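PDB 5LO9: cytochrome C from Marichromatium purpuratum 984, which carries four c-type hemes and, as a TsdBA fusion, probably interconverts thiosulfate and tetrathionate at one of them while passing electrons along the others. Local coordinates for residues R116-C121 with G172-D177; F244-R249 with N294-D299. All coordinates share one frame; numbering follows the deposited sequence.

Interaction 1: R116-C121 with G172-D177; sequences RDLPAC and GRLDAD. With HEC (heme c), chain D; PGO (S-1,2-propanediol), chain P.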
loop_
_atom_site.group_PDB
_atom_site.type_symbol
_atom_site.label_atom_id
_atom_site.label_comp_id
_atom_site.label_asym_id
_atom_site.label_seq_id
_atom_site.Cartn_x
_atom_site.Cartn_y
_atom_site.Cartn_z
ATOM N N ARG A 116 19.638 23.647 -0.129
ATOM C CA ARG A 116 19.725 25.040 0.282
ATOM C C ARG A 116 18.572 25.522 1.172
ATOM O O ARG A 116 18.501 26.724 1.464
ATOM C CB ARG A 116 19.837 25.924 -0.961
ATOM C CG ARG A 116 21.105 25.684 -1.722
ATOM C CD ARG A 116 21.194 26.559 -2.978
ATOM N NE ARG A 116 20.759 25.852 -4.164
ATOM C CZ ARG A 116 20.793 26.343 -5.392
ATOM N NH1 ARG A 116 21.219 27.576 -5.622
ATOM N NH2 ARG A 116 20.357 25.603 -6.384
ATOM N N ASP A 117 17.673 24.642 1.623
ATOM C CA ASP A 117 16.549 25.069 2.476
ATOM C C ASP A 117 15.793 26.231 1.826
ATOM O O ASP A 117 15.280 27.126 2.495
ATOM C CB ASP A 117 17.033 25.453 3.888
ATOM C CG ASP A 117 17.689 24.285 4.635
ATOM O OD1 ASP A 117 17.080 23.192 4.703
ATOM O OD2 ASP A 117 18.840 24.435 5.125
ATOM N N LEU A 118 15.720 26.215 0.507
ATOM C CA LEU A 118 15.265 27.344 -0.278
ATOM C C LEU A 118 13.884 27.070 -0.854
ATOM O O LEU A 118 13.750 26.160 -1.684
ATOM C CB LEU A 118 16.255 27.588 -1.407
ATOM C CG LEU A 118 15.902 28.669 -2.419
ATOM C CD1 LEU A 118 15.875 30.057 -1.761
ATOM C CD2 LEU A 118 16.927 28.617 -3.545
ATOM N N PRO A 119 12.838 27.793 -0.478
ATOM C CA PRO A 119 11.519 27.562 -1.087
ATOM C C PRO A 119 11.477 28.011 -2.545
ATOM O O PRO A 119 12.304 28.796 -3.011
ATOM C CB PRO A 119 10.585 28.421 -0.238
ATOM C CG PRO A 119 11.376 28.738 1.022
ATOM C CD PRO A 119 12.784 28.801 0.584
ATOM N N ALA A 120 10.481 27.506 -3.270
ATOM C CA ALA A 120 10.226 27.995 -4.622
ATOM C C ALA A 120 9.895 29.486 -4.620
ATOM O O ALA A 120 9.230 30.005 -3.719
ATOM C CB ALA A 120 9.065 27.247 -5.259
ATOM N N CYS A 121 10.308 30.175 -5.680
ATOM C CA CYS A 121 9.964 31.581 -5.762
ATOM C C CYS A 121 8.452 31.756 -5.658
ATOM O O CYS A 121 7.964 32.695 -5.017
ATOM C CB CYS A 121 10.499 32.179 -7.063
ATOM S SG CYS A 121 12.231 31.755 -7.422
ATOM N N GLY A 172 21.359 35.284 -1.711
ATOM C CA GLY A 172 22.583 34.714 -1.196
ATOM C C GLY A 172 22.763 33.242 -1.471
ATOM O O GLY A 172 23.864 32.718 -1.274
ATOM N N ARG A 173 21.709 32.565 -1.879
ATOM C CA ARG A 173 21.725 31.133 -2.087
ATOM C C ARG A 173 21.678 30.766 -3.570
ATOM O O ARG A 173 21.566 29.584 -3.909
ATOM C CB ARG A 173 20.555 30.529 -1.309
ATOM C CG ARG A 173 20.649 30.823 0.197
ATOM C CD ARG A 173 19.543 30.187 0.993
ATOM N NE ARG A 173 19.398 30.776 2.321
ATOM C CZ ARG A 173 18.712 30.225 3.318
ATOM N NH1 ARG A 173 18.099 29.066 3.170
ATOM N NH2 ARG A 173 18.655 30.821 4.485
ATOM N N LEU A 174 21.770 31.752 -4.456
ATOM C CA LEU A 174 21.776 31.549 -5.897
ATOM C C LEU A 174 23.145 31.899 -6.475
ATOM O O LEU A 174 23.793 32.848 -6.013
ATOM C CB LEU A 174 20.723 32.427 -6.569
ATOM C CG LEU A 174 19.286 32.354 -6.085
ATOM C CD1 LEU A 174 18.405 33.418 -6.781
ATOM C CD2 LEU A 174 18.774 30.993 -6.339
ATOM N N ASP A 175 23.581 31.138 -7.489
ATOM C CA ASP A 175 24.780 31.474 -8.248
ATOM C C ASP A 175 24.381 32.295 -9.485
ATOM O O ASP A 175 23.203 32.461 -9.798
ATOM C CB ASP A 175 25.614 30.206 -8.589
ATOM C CG ASP A 175 24.950 29.256 -9.598
ATOM O OD1 ASP A 175 24.294 29.735 -10.562
ATOM O OD2 ASP A 175 25.170 28.014 -9.473
ATOM N N ALA A 176 25.381 32.878 -10.147
ATOM C CA ALA A 176 25.128 33.795 -11.260
ATOM C C ALA A 176 24.267 33.162 -12.354
ATOM O O ALA A 176 23.403 33.833 -12.941
ATOM C CB ALA A 176 26.462 34.221 -11.858
ATOM N N ASP A 177 24.553 31.893 -12.703
ATOM C CA ASP A 177 23.790 31.221 -13.751
ATOM C C ASP A 177 22.329 31.121 -13.368
ATOM O O ASP A 177 21.437 31.411 -14.181
ATOM C CB ASP A 177 24.377 29.830 -14.035
ATOM C CG ASP A 177 25.680 29.896 -14.856
ATOM O OD1 ASP A 177 26.143 31.030 -15.185
ATOM O OD2 ASP A 177 26.232 28.809 -15.177
HETATM FE FE HEC D . 11.409 37.371 -3.853
HETATM C CHA HEC D . 10.945 40.818 -4.071
HETATM C CHB HEC D . 13.010 37.402 -6.970
HETATM C CHC HEC D . 11.754 33.901 -3.722
HETATM C CHD HEC D . 10.080 37.382 -0.633
HETATM N NA HEC D . 11.873 38.847 -5.255
HETATM C C1A HEC D . 11.604 40.143 -5.161
HETATM C C2A HEC D . 12.081 40.937 -6.307
HETATM C C3A HEC D . 12.713 39.930 -7.164
HETATM C C4A HEC D . 12.522 38.661 -6.409
HETATM C CMA HEC D . 13.379 40.175 -8.489
HETATM C CAA HEC D . 11.972 42.417 -6.577
HETATM C CBA HEC D . 10.699 42.692 -7.361
HETATM C CGA HEC D . 10.589 44.156 -7.719
HETATM O O1A HEC D . 9.507 44.578 -8.180
HETATM O O2A HEC D . 11.591 44.889 -7.545
HETATM N NB HEC D . 12.227 35.923 -5.114
HETATM C C1B HEC D . 12.807 36.122 -6.300
HETATM C C2B HEC D . 13.279 34.863 -6.934
HETATM C C3B HEC D . 12.917 33.834 -5.954
HETATM C C4B HEC D . 12.279 34.609 -4.878
HETATM C CMB HEC D . 13.977 34.718 -8.258
HETATM C CAB HEC D . 13.105 32.344 -6.005
HETATM C CBB HEC D . 14.555 32.018 -6.215
HETATM N NC HEC D . 10.985 35.903 -2.443
HETATM C C1C HEC D . 11.167 34.595 -2.579
HETATM C C2C HEC D . 10.742 33.817 -1.399
HETATM C C3C HEC D . 10.258 34.837 -0.460
HETATM C C4C HEC D . 10.466 36.093 -1.228
HETATM C CMC HEC D . 10.836 32.329 -1.251
HETATM C CAC HEC D . 9.629 34.715 0.910
HETATM C CBC HEC D . 10.213 33.732 1.885
HETATM N ND HEC D . 10.649 38.827 -2.584
HETATM C C1D HEC D . 10.199 38.648 -1.353
HETATM C C2D HEC D . 9.741 39.898 -0.717
HETATM C C3D HEC D . 9.976 40.921 -1.709
HETATM C C4D HEC D . 10.546 40.135 -2.839
HETATM C CMD HEC D . 9.187 40.077 0.640
HETATM C CAD HEC D . 9.693 42.398 -1.581
HETATM C CBD HEC D . 10.940 43.171 -1.131
HETATM C CGD HEC D . 10.608 44.593 -0.726
HETATM O O1D HEC D . 11.409 45.465 -1.114
HETATM O O2D HEC D . 9.571 44.845 -0.053
HETATM C C1 PGO P . 26.109 34.502 -4.243
HETATM C C2 PGO P . 26.944 35.001 -3.053
HETATM C C3 PGO P . 27.422 33.823 -2.171
HETATM O O1 PGO P . 25.333 35.569 -4.823
HETATM O O2 PGO P . 26.181 35.997 -2.324
#

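Interaction 2: F244-R249 with N294-D299; sequences FTPPSR and NGRRAD. With EDO (1,2-ethanediol), chain B.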
loop_
_atom_site.group_PDB
_atom_site.type_symbol
_atom_site.label_atom_id
_atom_site.label_comp_id
_atom_site.label_asym_id
_atom_site.label_seq_id
_atom_site.Cartn_x
_atom_site.Cartn_y
_atom_site.Cartn_z
ATOM N N PHE A 244 17.134 9.601 3.700
ATOM C CA PHE A 244 16.554 9.102 2.455
ATOM C C PHE A 244 16.474 10.193 1.400
ATOM O O PHE A 244 16.288 11.380 1.693
ATOM C CB PHE A 244 15.156 8.510 2.724
ATOM C CG PHE A 244 14.399 8.125 1.494
ATOM C CD1 PHE A 244 14.611 6.887 0.915
ATOM C CD2 PHE A 244 13.454 8.990 0.926
ATOM C CE1 PHE A 244 13.926 6.493 -0.230
ATOM C CE2 PHE A 244 12.748 8.610 -0.238
ATOM C CZ PHE A 244 12.995 7.335 -0.818
ATOM N N THR A 245 16.627 9.782 0.154
ATOM C CA THR A 245 16.476 10.700 -0.961
ATOM C C THR A 245 15.367 10.217 -1.877
ATOM O O THR A 245 15.436 9.080 -2.369
ATOM C CB THR A 245 17.764 10.821 -1.732
ATOM O OG1 THR A 245 18.745 11.429 -0.877
ATOM C CG2 THR A 245 17.517 11.645 -2.967
ATOM N N PRO A 246 14.313 10.989 -2.107
ATOM C CA PRO A 246 13.308 10.561 -3.048
ATOM C C PRO A 246 13.774 10.752 -4.472
ATOM O O PRO A 246 14.703 11.527 -4.750
ATOM C CB PRO A 246 12.122 11.471 -2.751
ATOM C CG PRO A 246 12.523 12.239 -1.482
ATOM C CD PRO A 246 13.947 12.257 -1.455
ATOM N N PRO A 247 13.065 10.155 -5.406
ATOM C CA PRO A 247 13.429 10.300 -6.808
ATOM C C PRO A 247 13.331 11.740 -7.273
ATOM O O PRO A 247 12.489 12.518 -6.820
ATOM C CB PRO A 247 12.407 9.413 -7.541
ATOM C CG PRO A 247 11.475 8.921 -6.557
ATOM C CD PRO A 247 12.064 9.111 -5.192
ATOM N N SER A 248 14.204 12.078 -8.202
ATOM C CA SER A 248 14.158 13.383 -8.820
ATOM C C SER A 248 12.809 13.580 -9.494
ATOM O O SER A 248 12.135 12.625 -9.868
ATOM C CB SER A 248 15.306 13.506 -9.820
ATOM O OG SER A 248 14.877 14.135 -11.017
ATOM N N ARG A 249 12.405 14.836 -9.636
ATOM C CA ARG A 249 11.149 15.164 -10.296
ATOM C C ARG A 249 11.181 14.927 -11.803
ATOM O O ARG A 249 10.121 14.960 -12.439
ATOM C CB ARG A 249 10.802 16.621 -10.012
ATOM C CG ARG A 249 10.320 16.892 -8.601
ATOM C CD ARG A 249 10.303 18.389 -8.286
ATOM N NE ARG A 249 9.346 18.703 -7.226
ATOM C CZ ARG A 249 9.621 19.027 -5.958
ATOM N NH1 ARG A 249 10.888 19.115 -5.528
ATOM N NH2 ARG A 249 8.588 19.256 -5.114
ATOM N N ASN A 294 6.097 19.455 -1.058
ATOM C CA ASN A 294 5.118 18.558 -1.681
ATOM C C ASN A 294 5.291 17.121 -1.199
ATOM O O ASN A 294 5.129 16.161 -1.953
ATOM C CB ASN A 294 5.189 18.646 -3.201
ATOM C CG ASN A 294 3.827 18.493 -3.849
ATOM O OD1 ASN A 294 2.808 18.942 -3.304
ATOM N ND2 ASN A 294 3.806 17.898 -5.041
ATOM N N GLY A 295 5.565 16.983 0.090
ATOM C CA GLY A 295 5.682 15.697 0.702
ATOM C C GLY A 295 7.077 15.155 0.742
ATOM O O GLY A 295 7.254 14.031 1.213
ATOM N N ARG A 296 8.088 15.930 0.342
ATOM C CA ARG A 296 9.448 15.381 0.305
ATOM C C ARG A 296 10.316 15.744 1.503
ATOM O O ARG A 296 11.356 15.104 1.697
ATOM C CB ARG A 296 10.180 15.845 -0.948
ATOM C CG ARG A 296 9.455 15.589 -2.259
ATOM C CD ARG A 296 10.106 16.335 -3.369
ATOM N NE ARG A 296 9.904 15.757 -4.687
ATOM C CZ ARG A 296 10.708 14.856 -5.235
ATOM N NH1 ARG A 296 11.763 14.377 -4.574
ATOM N NH2 ARG A 296 10.435 14.423 -6.445
ATOM N N ARG A 297 9.914 16.721 2.315
ATOM C CA ARG A 297 10.819 17.339 3.281
ATOM C C ARG A 297 10.924 16.547 4.576
ATOM O O ARG A 297 9.950 16.433 5.344
ATOM C CB ARG A 297 10.340 18.738 3.601
ATOM C CG ARG A 297 11.170 19.451 4.633
ATOM C CD ARG A 297 12.409 19.999 4.021
ATOM N NE ARG A 297 12.997 21.061 4.839
ATOM C CZ ARG A 297 14.233 21.517 4.705
ATOM N NH1 ARG A 297 15.055 21.013 3.800
ATOM N NH2 ARG A 297 14.626 22.502 5.467
ATOM N N ALA A 298 12.118 16.040 4.840
ATOM C CA ALA A 298 12.375 15.469 6.147
ATOM C C ALA A 298 12.058 16.478 7.241
ATOM O O ALA A 298 12.318 17.686 7.110
ATOM C CB ALA A 298 13.824 15.045 6.264
ATOM N N ASP A 299 11.497 15.956 8.327
ATOM C CA ASP A 299 11.063 16.707 9.502
ATOM C C ASP A 299 9.845 17.593 9.224
ATOM O O ASP A 299 9.456 18.384 10.088
ATOM C CB ASP A 299 12.195 17.547 10.084
ATOM C CG ASP A 299 13.325 16.709 10.685
ATOM O OD1 ASP A 299 13.087 15.588 11.221
ATOM O OD2 ASP A 299 14.476 17.204 10.638
HETATM C C1 EDO B . 5.999 17.629 -7.729
HETATM O O1 EDO B . 6.033 18.869 -7.051
HETATM C C2 EDO B . 7.055 16.699 -7.108
HETATM O O2 EDO B . 6.666 15.586 -6.267
#

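Interaction 1: R116-C121 with G172-D177
Arg116 and Arg173 exchange hydrogen bonds, each guanidinium reaching the other residue's backbone carbonyl. The CB of Arg116 points toward 172-177. CG continues straight (chi2 179°), and Arg116 CD passes 3.2 Å from Arg173 O. The bend at chi3 (-97°) brings the edge of the guanidinium up to that oxygen. NE is paired with Asp112, Arg116 NH1 donates to Arg173 O at 2.7 Å with the acceptor near the guanidinium plane, and NH2 forms a salt bridge to Glu178. Arginine suits the place because one flat group serves a carbonyl and two carboxylates. In return the extended Arg173 sends NH1 to Arg116 O at 2.9 Å, a more bent bond (N-H...O 142°), while its NH2 pairs with Asp454. Beside this polar pair Leu118 and Leu174 cross at about a right angle, CD2 to CD2 at 4.1 Å, and Leu107 packs on both. Asp175, at the N-cap of helix 176-187, accepts from Glu178 N. Cys121 SG is bound to heme CAB, and Leu174 CD1 approaches CBB of the same vinyl-derived arm at 4.1 Å. Such packing, of the segment before a heme-binding cysteine on the turn that begins this domain's last helix, is as in class I cytochromes c.

Interaction 2: F244-R249 with N294-D299
Arg249 and Arg296 lie against each other with their guanidinium planes 36° apart, so the overlap is tilted rather than a parallel stack. Arg296 NE sits over the centre of one face of the Arg249 group, 3.5 Å above its plane, and Arg249 CG comes within 3.3 Å of Arg296 NH2. The like charges probably repel, offset in part by Asp293, which pairs with Arg249 NH2; Arg296 gains two hydrogen bonds to a neutral carbonyl. Extended from CG to NE, Arg296 reaches across to 244-249 and grips Pro247 O end-on. Arg296 NH2 donates to Pro247 O at 2.8 Å, nearly in line with the C=O bond, whereas Arg296 NH1 reaches the same oxygen at 3.0 Å, tilted 33° from the carbonyl plane. This bifurcated acceptor fixes the guanidinium in rotation. The join ties the loop ahead of helix 256-269 to the residues after the c-type heme-binding segment that holds Cys287, with Trp362 of helix 351-363 packed on both Pro247 and Arg296. The rigid ring of Pro246 presents CB, 3.4 Å from Arg296 NH1, and CG, and the restricted phi of both prolines helps hold an extended loop that turns Pro247 O to the arginine. Asn294 turns CB toward Arg249 NH2, and its ND2 donates to Ala265 O. Ethanediol, probably from the crystallisation liquor, accepts from Arg249 NH2 through O1 at the guanidinium edge.

Overall arrangement
Residues 116-177 of the first contact precede 244-299 of the second, and the centres of the two contacts are about 18 Å apart. They meet directly in a salt bridge from Asp117 OD1 to Arg297 NH2 at 2.7 Å, which joins the domain of 116-121 to the part of the chain that carries 294-299. Interaction 1 belongs to heme c #2: it holds Cys121, covalently bound there, and the Leu174 side chain is about 6 Å from that of the axial ligand Met167. Interaction 2 lies near residues of two other hemes, the Asn294 side chain being about 6 Å from that of Cys287 (heme c #4) and about 3 Å from that of Arg269 (heme c #3). Arg326, which binds heme c #4, also lines the thiosulfate pocket.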